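Local structure of 5-ketofructose reductase (7COK) at residues V45-V54 with H71-L79; L249-V257 with S270-F281. The protein probably catalyses the NAD(P)H-dependent reduction of 5-ketofructose to fructose, as a member of a distinct class of the shikimate dehydrogenase family. All blocks are in the same frame, centred on the assembly; numbering follows the deposited sequence.

Contact 1 of 2, residues V45-V54 with H71-L79; sequences VKASGLADAV and HKVAVLDHL
With chi1 of -179°, CG of Leu50 lies opposite its own backbone N, which carries the branch toward 71-79, CD1 to His71 and CD2 between His71 and His78; at His71, chi1 of -50° sets CG opposite the carbonyl carbon and aims the imidazole back at the Val45 carbonyl. The contact belongs to the N-terminal substrate-binding domain of the shikimate dehydrogenase fold, where the start of helix 50-59 packs on the partly 3-10 turn 71-79 that leads toward strand 81-82. Leu50 and His71 run past each other in opposite senses: Leu50 CD1 sits over one face of the His71 ring, 4.1 Å from its centroid, a CH-pi contact. The edge of the same ring makes the one hydrogen bond across the contact, His71 NE2 to Val45 O at 2.7 Å. The oxygen lies almost exactly in the ring plane, but the N-H...O angle is 143° and the donor stands above the carbonyl plane, so the bond is short yet bent. Bond and methyl together restrain the imidazole. Leu50 CD2 packs 3.9 Å from Ala74 CB and also against Val75. Further along the helix, Val54 CG2 meets Val75 CG2, while Phe14 of strand 9-15 touches Val45, Val54 and His71. Over one face of the His78 ring stands Ala51 CA, 4.0 Å from the centroid, and Ala51 CB comes within 3.5 Å of His78 CE1.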
loop_
_atom_site.group_PDB
_atom_site.type_symbol
_atom_site.label_atom_id
_atom_site.label_comp_id
_atom_site.label_asym_id
_atom_site.label_seq_id
_atom_site.Cartn_x
_atom_site.Cartn_y
_atom_site.Cartn_z
ATOM N N VAL A 45 -8.841 0.447 9.267
ATOM C CA VAL A 45 -10.117 0.485 8.563
ATOM C C VAL A 45 -11.219 0.347 9.606
ATOM O O VAL A 45 -11.250 -0.624 10.362
ATOM C CB VAL A 45 -10.222 -0.670 7.529
ATOM C CG1 VAL A 45 -11.597 -0.719 6.909
ATOM C CG2 VAL A 45 -9.177 -0.533 6.427
ATOM N N LYS A 46 -12.120 1.327 9.649
ATOM C CA LYS A 46 -13.230 1.294 10.601
ATOM C C LYS A 46 -14.336 0.346 10.096
ATOM O O LYS A 46 -14.395 -0.007 8.907
ATOM C CB LYS A 46 -13.758 2.717 10.865
ATOM C CG LYS A 46 -12.696 3.729 11.328
ATOM C CD LYS A 46 -11.835 3.201 12.478
ATOM C CE LYS A 46 -10.784 4.201 12.957
ATOM N NZ LYS A 46 -9.687 4.542 11.990
ATOM N N ALA A 47 -15.235 -0.080 10.988
ATOM C CA ALA A 47 -16.318 -1.001 10.565
ATOM C C ALA A 47 -17.124 -0.436 9.399
ATOM O O ALA A 47 -17.467 -1.176 8.472
ATOM C CB ALA A 47 -17.235 -1.381 11.709
ATOM N N SER A 48 -17.398 0.874 9.423
ATOM C CA SER A 48 -18.152 1.498 8.338
ATOM C C SER A 48 -17.363 1.614 7.028
ATOM O O SER A 48 -17.931 1.974 5.996
ATOM C CB SER A 48 -18.689 2.873 8.743
ATOM O OG SER A 48 -17.625 3.742 9.069
ATOM N N GLY A 49 -16.048 1.365 7.078
ATOM C CA GLY A 49 -15.199 1.425 5.900
ATOM C C GLY A 49 -14.859 0.084 5.290
ATOM O O GLY A 49 -14.244 0.034 4.233
ATOM N N LEU A 50 -15.250 -1.006 5.943
ATOM C CA LEU A 50 -14.794 -2.324 5.474
ATOM C C LEU A 50 -15.216 -2.676 4.061
ATOM O O LEU A 50 -14.381 -3.144 3.294
ATOM C CB LEU A 50 -15.185 -3.446 6.439
ATOM C CG LEU A 50 -14.761 -4.876 6.078
ATOM C CD1 LEU A 50 -13.245 -5.022 6.113
ATOM C CD2 LEU A 50 -15.392 -5.891 7.021
ATOM N N ALA A 51 -16.487 -2.460 3.715
ATOM C CA ALA A 51 -16.978 -2.752 2.376
ATOM C C ALA A 51 -16.170 -2.023 1.296
ATOM O O ALA A 51 -15.701 -2.645 0.355
ATOM C CB ALA A 51 -18.469 -2.432 2.265
ATOM N N ASP A 52 -15.925 -0.738 1.502
ATOM C CA ASP A 52 -15.166 0.067 0.545
ATOM C C ASP A 52 -13.687 -0.303 0.527
ATOM O O ASP A 52 -13.039 -0.194 -0.523
ATOM C CB ASP A 52 -15.339 1.560 0.834
ATOM C CG ASP A 52 -16.692 2.099 0.387
ATOM O OD1 ASP A 52 -17.479 1.388 -0.255
ATOM O OD2 ASP A 52 -16.950 3.275 0.681
ATOM N N ALA A 53 -13.138 -0.718 1.667
ATOM C CA ALA A 53 -11.749 -1.149 1.684
ATOM C C ALA A 53 -11.561 -2.418 0.884
ATOM O O ALA A 53 -10.566 -2.551 0.158
ATOM C CB ALA A 53 -11.235 -1.337 3.111
ATOM N N VAL A 54 -12.476 -3.375 1.041
ATOM C CA VAL A 54 -12.423 -4.612 0.288
ATOM C C VAL A 54 -12.533 -4.369 -1.221
ATOM O O VAL A 54 -11.670 -4.827 -1.988
ATOM C CB VAL A 54 -13.495 -5.588 0.822
ATOM C CG1 VAL A 54 -13.708 -6.765 -0.093
ATOM C CG2 VAL A 54 -13.093 -6.080 2.199
ATOM N N HIS A 71 -12.997 -7.089 12.059
ATOM C CA HIS A 71 -13.551 -7.439 10.734
ATOM C C HIS A 71 -13.732 -8.921 10.361
ATOM O O HIS A 71 -14.335 -9.208 9.335
ATOM C CB HIS A 71 -12.747 -6.759 9.624
ATOM C CG HIS A 71 -12.556 -5.301 9.854
ATOM N ND1 HIS A 71 -13.596 -4.473 10.216
ATOM C CD2 HIS A 71 -11.460 -4.510 9.737
ATOM C CE1 HIS A 71 -13.142 -3.237 10.331
ATOM N NE2 HIS A 71 -11.847 -3.237 10.075
ATOM N N LYS A 72 -13.293 -9.856 11.202
ATOM C CA LYS A 72 -13.240 -11.274 10.791
ATOM C C LYS A 72 -14.574 -11.932 10.472
ATOM O O LYS A 72 -14.627 -12.812 9.633
ATOM C CB LYS A 72 -12.490 -12.141 11.816
ATOM C CG LYS A 72 -11.024 -11.779 11.974
ATOM C CD LYS A 72 -10.338 -12.736 12.940
ATOM C CE LYS A 72 -8.871 -12.394 13.138
ATOM N NZ LYS A 72 -8.315 -13.298 14.179
ATOM N N VAL A 73 -15.636 -11.512 11.157
ATOM C CA VAL A 73 -16.987 -12.027 10.891
ATOM C C VAL A 73 -17.658 -11.181 9.792
ATOM O O VAL A 73 -18.236 -11.708 8.834
ATOM C CB VAL A 73 -17.833 -12.159 12.192
ATOM C CG1 VAL A 73 -19.244 -12.635 11.877
ATOM C CG2 VAL A 73 -17.160 -13.149 13.130
ATOM N N ALA A 74 -17.548 -9.867 9.924
ATOM C CA ALA A 74 -18.210 -8.946 9.012
ATOM C C ALA A 74 -17.737 -9.122 7.565
ATOM O O ALA A 74 -18.515 -8.994 6.625
ATOM C CB ALA A 74 -17.961 -7.521 9.476
ATOM N N VAL A 75 -16.465 -9.470 7.375
ATOM C CA VAL A 75 -15.928 -9.601 6.026
ATOM C C VAL A 75 -16.623 -10.698 5.212
ATOM O O VAL A 75 -16.616 -10.626 3.993
ATOM C CB VAL A 75 -14.376 -9.748 6.026
ATOM C CG1 VAL A 75 -13.956 -11.173 6.396
ATOM C CG2 VAL A 75 -13.782 -9.314 4.694
ATOM N N LEU A 76 -17.241 -11.681 5.880
ATOM C CA LEU A 76 -17.885 -12.758 5.119
ATOM C C LEU A 76 -18.920 -12.230 4.128
ATOM O O LEU A 76 -19.082 -12.805 3.045
ATOM C CB LEU A 76 -18.491 -13.830 6.026
ATOM C CG LEU A 76 -17.535 -14.939 6.459
ATOM C CD1 LEU A 76 -16.650 -14.495 7.611
ATOM C CD2 LEU A 76 -18.375 -16.157 6.843
ATOM N N ASP A 77 -19.571 -11.125 4.492
ATOM C CA ASP A 77 -20.560 -10.430 3.631
ATOM C C ASP A 77 -20.001 -9.901 2.308
ATOM O O ASP A 77 -20.752 -9.610 1.361
ATOM C CB ASP A 77 -21.169 -9.230 4.377
ATOM C CG ASP A 77 -22.053 -9.630 5.528
ATOM O OD1 ASP A 77 -22.774 -10.652 5.429
ATOM O OD2 ASP A 77 -22.031 -8.893 6.538
ATOM N N HIS A 78 -18.684 -9.748 2.228
ATOM C CA HIS A 78 -18.084 -9.104 1.066
ATOM C C HIS A 78 -17.276 -10.028 0.158
ATOM O O HIS A 78 -16.634 -9.565 -0.796
ATOM C CB HIS A 78 -17.216 -7.944 1.535
ATOM C CG HIS A 78 -17.889 -7.057 2.526
ATOM N ND1 HIS A 78 -19.025 -6.332 2.228
ATOM C CD2 HIS A 78 -17.607 -6.802 3.824
ATOM C CE1 HIS A 78 -19.399 -5.654 3.299
ATOM N NE2 HIS A 78 -18.561 -5.926 4.281
ATOM N N LEU A 79 -17.355 -11.328 0.419
ATOM C CA LEU A 79 -16.550 -12.322 -0.297
ATOM C C LEU A 79 -17.340 -13.074 -1.343
ATOM O O LEU A 79 -18.577 -13.113 -1.282
ATOM C CB LEU A 79 -15.930 -13.321 0.692
ATOM C CG LEU A 79 -15.121 -12.681 1.824
ATOM C CD1 LEU A 79 -14.694 -13.728 2.828
ATOM C CD2 LEU A 79 -13.916 -11.882 1.331
#

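Contact 2 of 2, residues L249-V257 with S270-F281; sequences LGMLVNQGV and SAVMAQTLENIF
Leu249 and Val253, one helical turn apart, each enter a pocket of four residues on helix 270-281, and Met273 answers from that helix. Leu249 lies as a knob among Ala274, Leu277, Glu278 and Phe281. Its two methyls divide the work: CD2 rests 3.9 Å from Ala274 CB, and CD1 meets the edge of the Phe281 ring, 3.8 Å from CD2 of that phenyl, near the ring plane. The same CD1 lies 3.5 Å from Glu278 OE2, where the bend at chi2 (-85°) folds the carboxylate back across the leucine. Val253 fills the hole formed by Ser270, Met273, Ala274 and Leu277; its CG2 is 3.6 Å from Ala274 CA, while CG1 approaches the Ser270 backbone oxygen and Met273 CB. This knobs-into-holes packing joins the last two helices of the chain, within the shikimate dehydrogenase C-terminal family region, and their local axes pass 9.4 Å apart at 129°. No hydrogen bond spans the pair. Met273 reaches over to helix 248-264, its SD 3.8 Å from Val257 CG2. The bend at chi3 (78°) turns CE toward the backbone there, 4.0 Å from Val253 O, on the side where Gly256 carries no side chain. Met26 of helix 23-34 packs against Met273 and Leu277, and Leu277 CD1 lies 4.0 Å from Val253 CG2.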
loop_
_atom_site.group_PDB
_atom_site.type_symbol
_atom_site.label_atom_id
_atom_site.label_comp_id
_atom_site.label_asym_id
_atom_site.label_seq_id
_atom_site.Cartn_x
_atom_site.Cartn_y
_atom_site.Cartn_z
ATOM N N LEU A 249 5.041 -17.920 18.922
ATOM C CA LEU A 249 5.729 -17.065 17.934
ATOM C C LEU A 249 5.922 -17.877 16.657
ATOM O O LEU A 249 5.596 -17.393 15.570
ATOM C CB LEU A 249 7.033 -16.510 18.534
ATOM C CG LEU A 249 7.863 -15.481 17.766
ATOM C CD1 LEU A 249 8.783 -14.760 18.738
ATOM C CD2 LEU A 249 8.706 -16.109 16.680
ATOM N N GLY A 250 6.377 -19.127 16.790
ATOM C CA GLY A 250 6.463 -20.022 15.638
ATOM C C GLY A 250 5.123 -20.165 14.920
ATOM O O GLY A 250 5.049 -20.301 13.697
ATOM N N MET A 251 4.042 -20.172 15.694
ATOM C CA MET A 251 2.707 -20.338 15.105
ATOM C C MET A 251 2.307 -19.115 14.285
ATOM O O MET A 251 1.753 -19.239 13.182
ATOM C CB MET A 251 1.671 -20.597 16.195
ATOM C CG MET A 251 1.855 -21.879 16.955
ATOM S SD MET A 251 0.508 -22.039 18.145
ATOM C CE MET A 251 1.270 -23.134 19.346
ATOM N N LEU A 252 2.590 -17.931 14.817
ATOM C CA LEU A 252 2.384 -16.700 14.068
ATOM C C LEU A 252 3.203 -16.683 12.777
ATOM O O LEU A 252 2.692 -16.307 11.722
ATOM C CB LEU A 252 2.754 -15.505 14.938
ATOM C CG LEU A 252 1.708 -14.744 15.735
ATOM C CD1 LEU A 252 2.392 -13.500 16.274
ATOM C CD2 LEU A 252 0.485 -14.377 14.906
ATOM N N VAL A 253 4.463 -17.102 12.851
ATOM C CA VAL A 253 5.287 -17.192 11.656
ATOM C C VAL A 253 4.653 -18.130 10.636
ATOM O O VAL A 253 4.513 -17.774 9.458
ATOM C CB VAL A 253 6.728 -17.589 12.019
ATOM C CG1 VAL A 253 7.547 -17.906 10.772
ATOM C CG2 VAL A 253 7.383 -16.461 12.798
ATOM N N ASN A 254 4.232 -19.303 11.096
ATOM C CA ASN A 254 3.570 -20.261 10.200
ATOM C C ASN A 254 2.321 -19.713 9.549
ATOM O O ASN A 254 2.048 -20.006 8.391
ATOM C CB ASN A 254 3.274 -21.586 10.905
ATOM C CG ASN A 254 4.524 -22.408 11.131
ATOM O OD1 ASN A 254 5.470 -22.340 10.332
ATOM N ND2 ASN A 254 4.540 -23.204 12.198
ATOM N N GLN A 255 1.556 -18.934 10.303
ATOM C CA GLN A 255 0.335 -18.333 9.781
ATOM C C GLN A 255 0.661 -17.350 8.647
ATOM O O GLN A 255 -0.016 -17.315 7.611
ATOM C CB GLN A 255 -0.363 -17.594 10.902
ATOM C CG GLN A 255 -1.701 -17.036 10.507
ATOM C CD GLN A 255 -2.594 -16.794 11.707
ATOM O OE1 GLN A 255 -3.786 -16.612 11.534
ATOM N NE2 GLN A 255 -2.022 -16.810 12.932
ATOM N N GLY A 256 1.713 -16.565 8.841
ATOM C CA GLY A 256 2.188 -15.652 7.783
ATOM C C GLY A 256 2.686 -16.395 6.568
ATOM O O GLY A 256 2.453 -15.954 5.434
ATOM N N VAL A 257 3.427 -17.484 6.796
ATOM C CA VAL A 257 3.910 -18.322 5.688
ATOM C C VAL A 257 2.739 -18.889 4.878
ATOM O O VAL A 257 2.719 -18.782 3.643
ATOM C CB VAL A 257 4.841 -19.449 6.167
ATOM C CG1 VAL A 257 5.148 -20.465 5.047
ATOM C CG2 VAL A 257 6.132 -18.869 6.720
ATOM N N SER A 270 10.961 -18.857 7.249
ATOM C CA SER A 270 10.503 -18.798 8.646
ATOM C C SER A 270 11.527 -18.186 9.594
ATOM O O SER A 270 11.137 -17.443 10.499
ATOM C CB SER A 270 10.061 -20.166 9.187
ATOM O OG SER A 270 8.936 -20.663 8.495
ATOM N N ALA A 271 12.816 -18.501 9.405
ATOM C CA ALA A 271 13.850 -18.004 10.311
ATOM C C ALA A 271 13.892 -16.473 10.397
ATOM O O ALA A 271 13.922 -15.909 11.488
ATOM C CB ALA A 271 15.232 -18.592 9.969
ATOM N N VAL A 272 13.855 -15.791 9.252
ATOM C CA VAL A 272 13.932 -14.335 9.276
ATOM C C VAL A 272 12.636 -13.699 9.777
ATOM O O VAL A 272 12.683 -12.665 10.471
ATOM C CB VAL A 272 14.399 -13.728 7.936
ATOM C CG1 VAL A 272 14.831 -12.276 8.091
ATOM C CG2 VAL A 272 15.599 -14.475 7.433
ATOM N N MET A 273 11.511 -14.364 9.508
ATOM C CA MET A 273 10.243 -13.884 10.015
ATOM C C MET A 273 10.222 -13.969 11.547
ATOM O O MET A 273 9.855 -13.004 12.234
ATOM C CB MET A 273 9.103 -14.675 9.392
ATOM C CG MET A 273 8.993 -14.358 7.910
ATOM S SD MET A 273 7.847 -15.447 7.066
ATOM C CE MET A 273 6.292 -14.704 7.564
ATOM N N ALA A 274 10.680 -15.104 12.069
ATOM C CA ALA A 274 10.759 -15.336 13.505
ATOM C C ALA A 274 11.695 -14.372 14.193
ATOM O O ALA A 274 11.335 -13.773 15.204
ATOM C CB ALA A 274 11.192 -16.755 13.782
ATOM N N GLN A 275 12.889 -14.198 13.623
ATOM C CA GLN A 275 13.856 -13.273 14.208
ATOM C C GLN A 275 13.328 -11.845 14.237
ATOM O O GLN A 275 13.537 -11.135 15.223
ATOM C CB GLN A 275 15.236 -13.361 13.533
ATOM C CG GLN A 275 16.364 -12.636 14.312
ATOM C CD GLN A 275 16.472 -13.028 15.795
ATOM O OE1 GLN A 275 16.209 -14.161 16.182
ATOM N NE2 GLN A 275 16.851 -12.071 16.637
ATOM N N THR A 276 12.569 -11.457 13.202
ATOM C CA THR A 276 11.926 -10.139 13.163
ATOM C C THR A 276 10.957 -9.933 14.356
ATOM O O THR A 276 10.986 -8.882 15.019
ATOM C CB THR A 276 11.203 -9.957 11.820
ATOM O OG1 THR A 276 12.170 -10.028 10.768
ATOM C CG2 THR A 276 10.467 -8.622 11.726
ATOM N N LEU A 277 10.117 -10.933 14.627
ATOM C CA LEU A 277 9.227 -10.894 15.789
ATOM C C LEU A 277 10.003 -10.928 17.115
ATOM O O LEU A 277 9.675 -10.178 18.037
ATOM C CB LEU A 277 8.220 -12.045 15.725
ATOM C CG LEU A 277 7.102 -12.050 14.686
ATOM C CD1 LEU A 277 6.234 -13.272 14.971
ATOM C CD2 LEU A 277 6.261 -10.781 14.757
ATOM N N GLU A 278 11.064 -11.731 17.198
ATOM C CA GLU A 278 11.887 -11.760 18.430
ATOM C C GLU A 278 12.477 -10.381 18.720
ATOM O O GLU A 278 12.444 -9.916 19.879
ATOM C CB GLU A 278 13.023 -12.773 18.329
ATOM C CG GLU A 278 12.617 -14.230 18.133
ATOM C CD GLU A 278 12.296 -14.998 19.412
ATOM O OE1 GLU A 278 12.364 -14.444 20.524
ATOM O OE2 GLU A 278 11.963 -16.196 19.293
ATOM N N ASN A 279 12.972 -9.699 17.676
ATOM C CA ASN A 279 13.503 -8.336 17.836
ATOM C C ASN A 279 12.447 -7.318 18.270
ATOM O O ASN A 279 12.707 -6.493 19.157
ATOM C CB ASN A 279 14.224 -7.839 16.573
ATOM C CG ASN A 279 15.504 -8.609 16.258
ATOM O OD1 ASN A 279 16.037 -9.324 17.095
ATOM N ND2 ASN A 279 16.015 -8.429 15.034
ATOM N N ILE A 280 11.266 -7.380 17.651
ATOM C CA ILE A 280 10.131 -6.513 17.999
ATOM C C ILE A 280 9.703 -6.708 19.460
ATOM O O ILE A 280 9.464 -5.728 20.172
ATOM C CB ILE A 280 8.957 -6.724 17.021
ATOM C CG1 ILE A 280 9.297 -6.121 15.659
ATOM C CG2 ILE A 280 7.679 -6.054 17.524
ATOM C CD1 ILE A 280 8.483 -6.700 14.526
ATOM N N PHE A 281 9.617 -7.964 19.893
ATOM C CA PHE A 281 9.171 -8.296 21.243
ATOM C C PHE A 281 10.218 -8.023 22.316
ATOM O O PHE A 281 9.863 -7.898 23.497
ATOM C CB PHE A 281 8.739 -9.761 21.345
ATOM C CG PHE A 281 7.553 -10.132 20.497
ATOM C CD1 PHE A 281 6.589 -9.193 20.110
ATOM C CD2 PHE A 281 7.395 -11.456 20.091
ATOM C CE1 PHE A 281 5.506 -9.571 19.329
ATOM C CE2 PHE A 281 6.320 -11.839 19.306
ATOM C CZ PHE A 281 5.372 -10.897 18.935
#

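In the fold
Contact 1 and contact 2 follow one another along the chain without overlap, their centres about 27 Å apart and their nearest atoms about 6 Å apart, so neither touches the other. Contact 1 lies in the substrate-binding family region, whereas contact 2 joins helices in the C-terminal one; helix 23-34, from the former region, nevertheless packs on 270-281. Lys72 of contact 1 forms a salt bridge with Asp108, and the side chains of Lys72 and of Gln255 in contact 2 both touch Asn93. In shikimate dehydrogenases the active site lies in the cleft between the substrate-binding and nucleotide-binding domains. This form is ligand-free, so no bound molecule marks that cleft here.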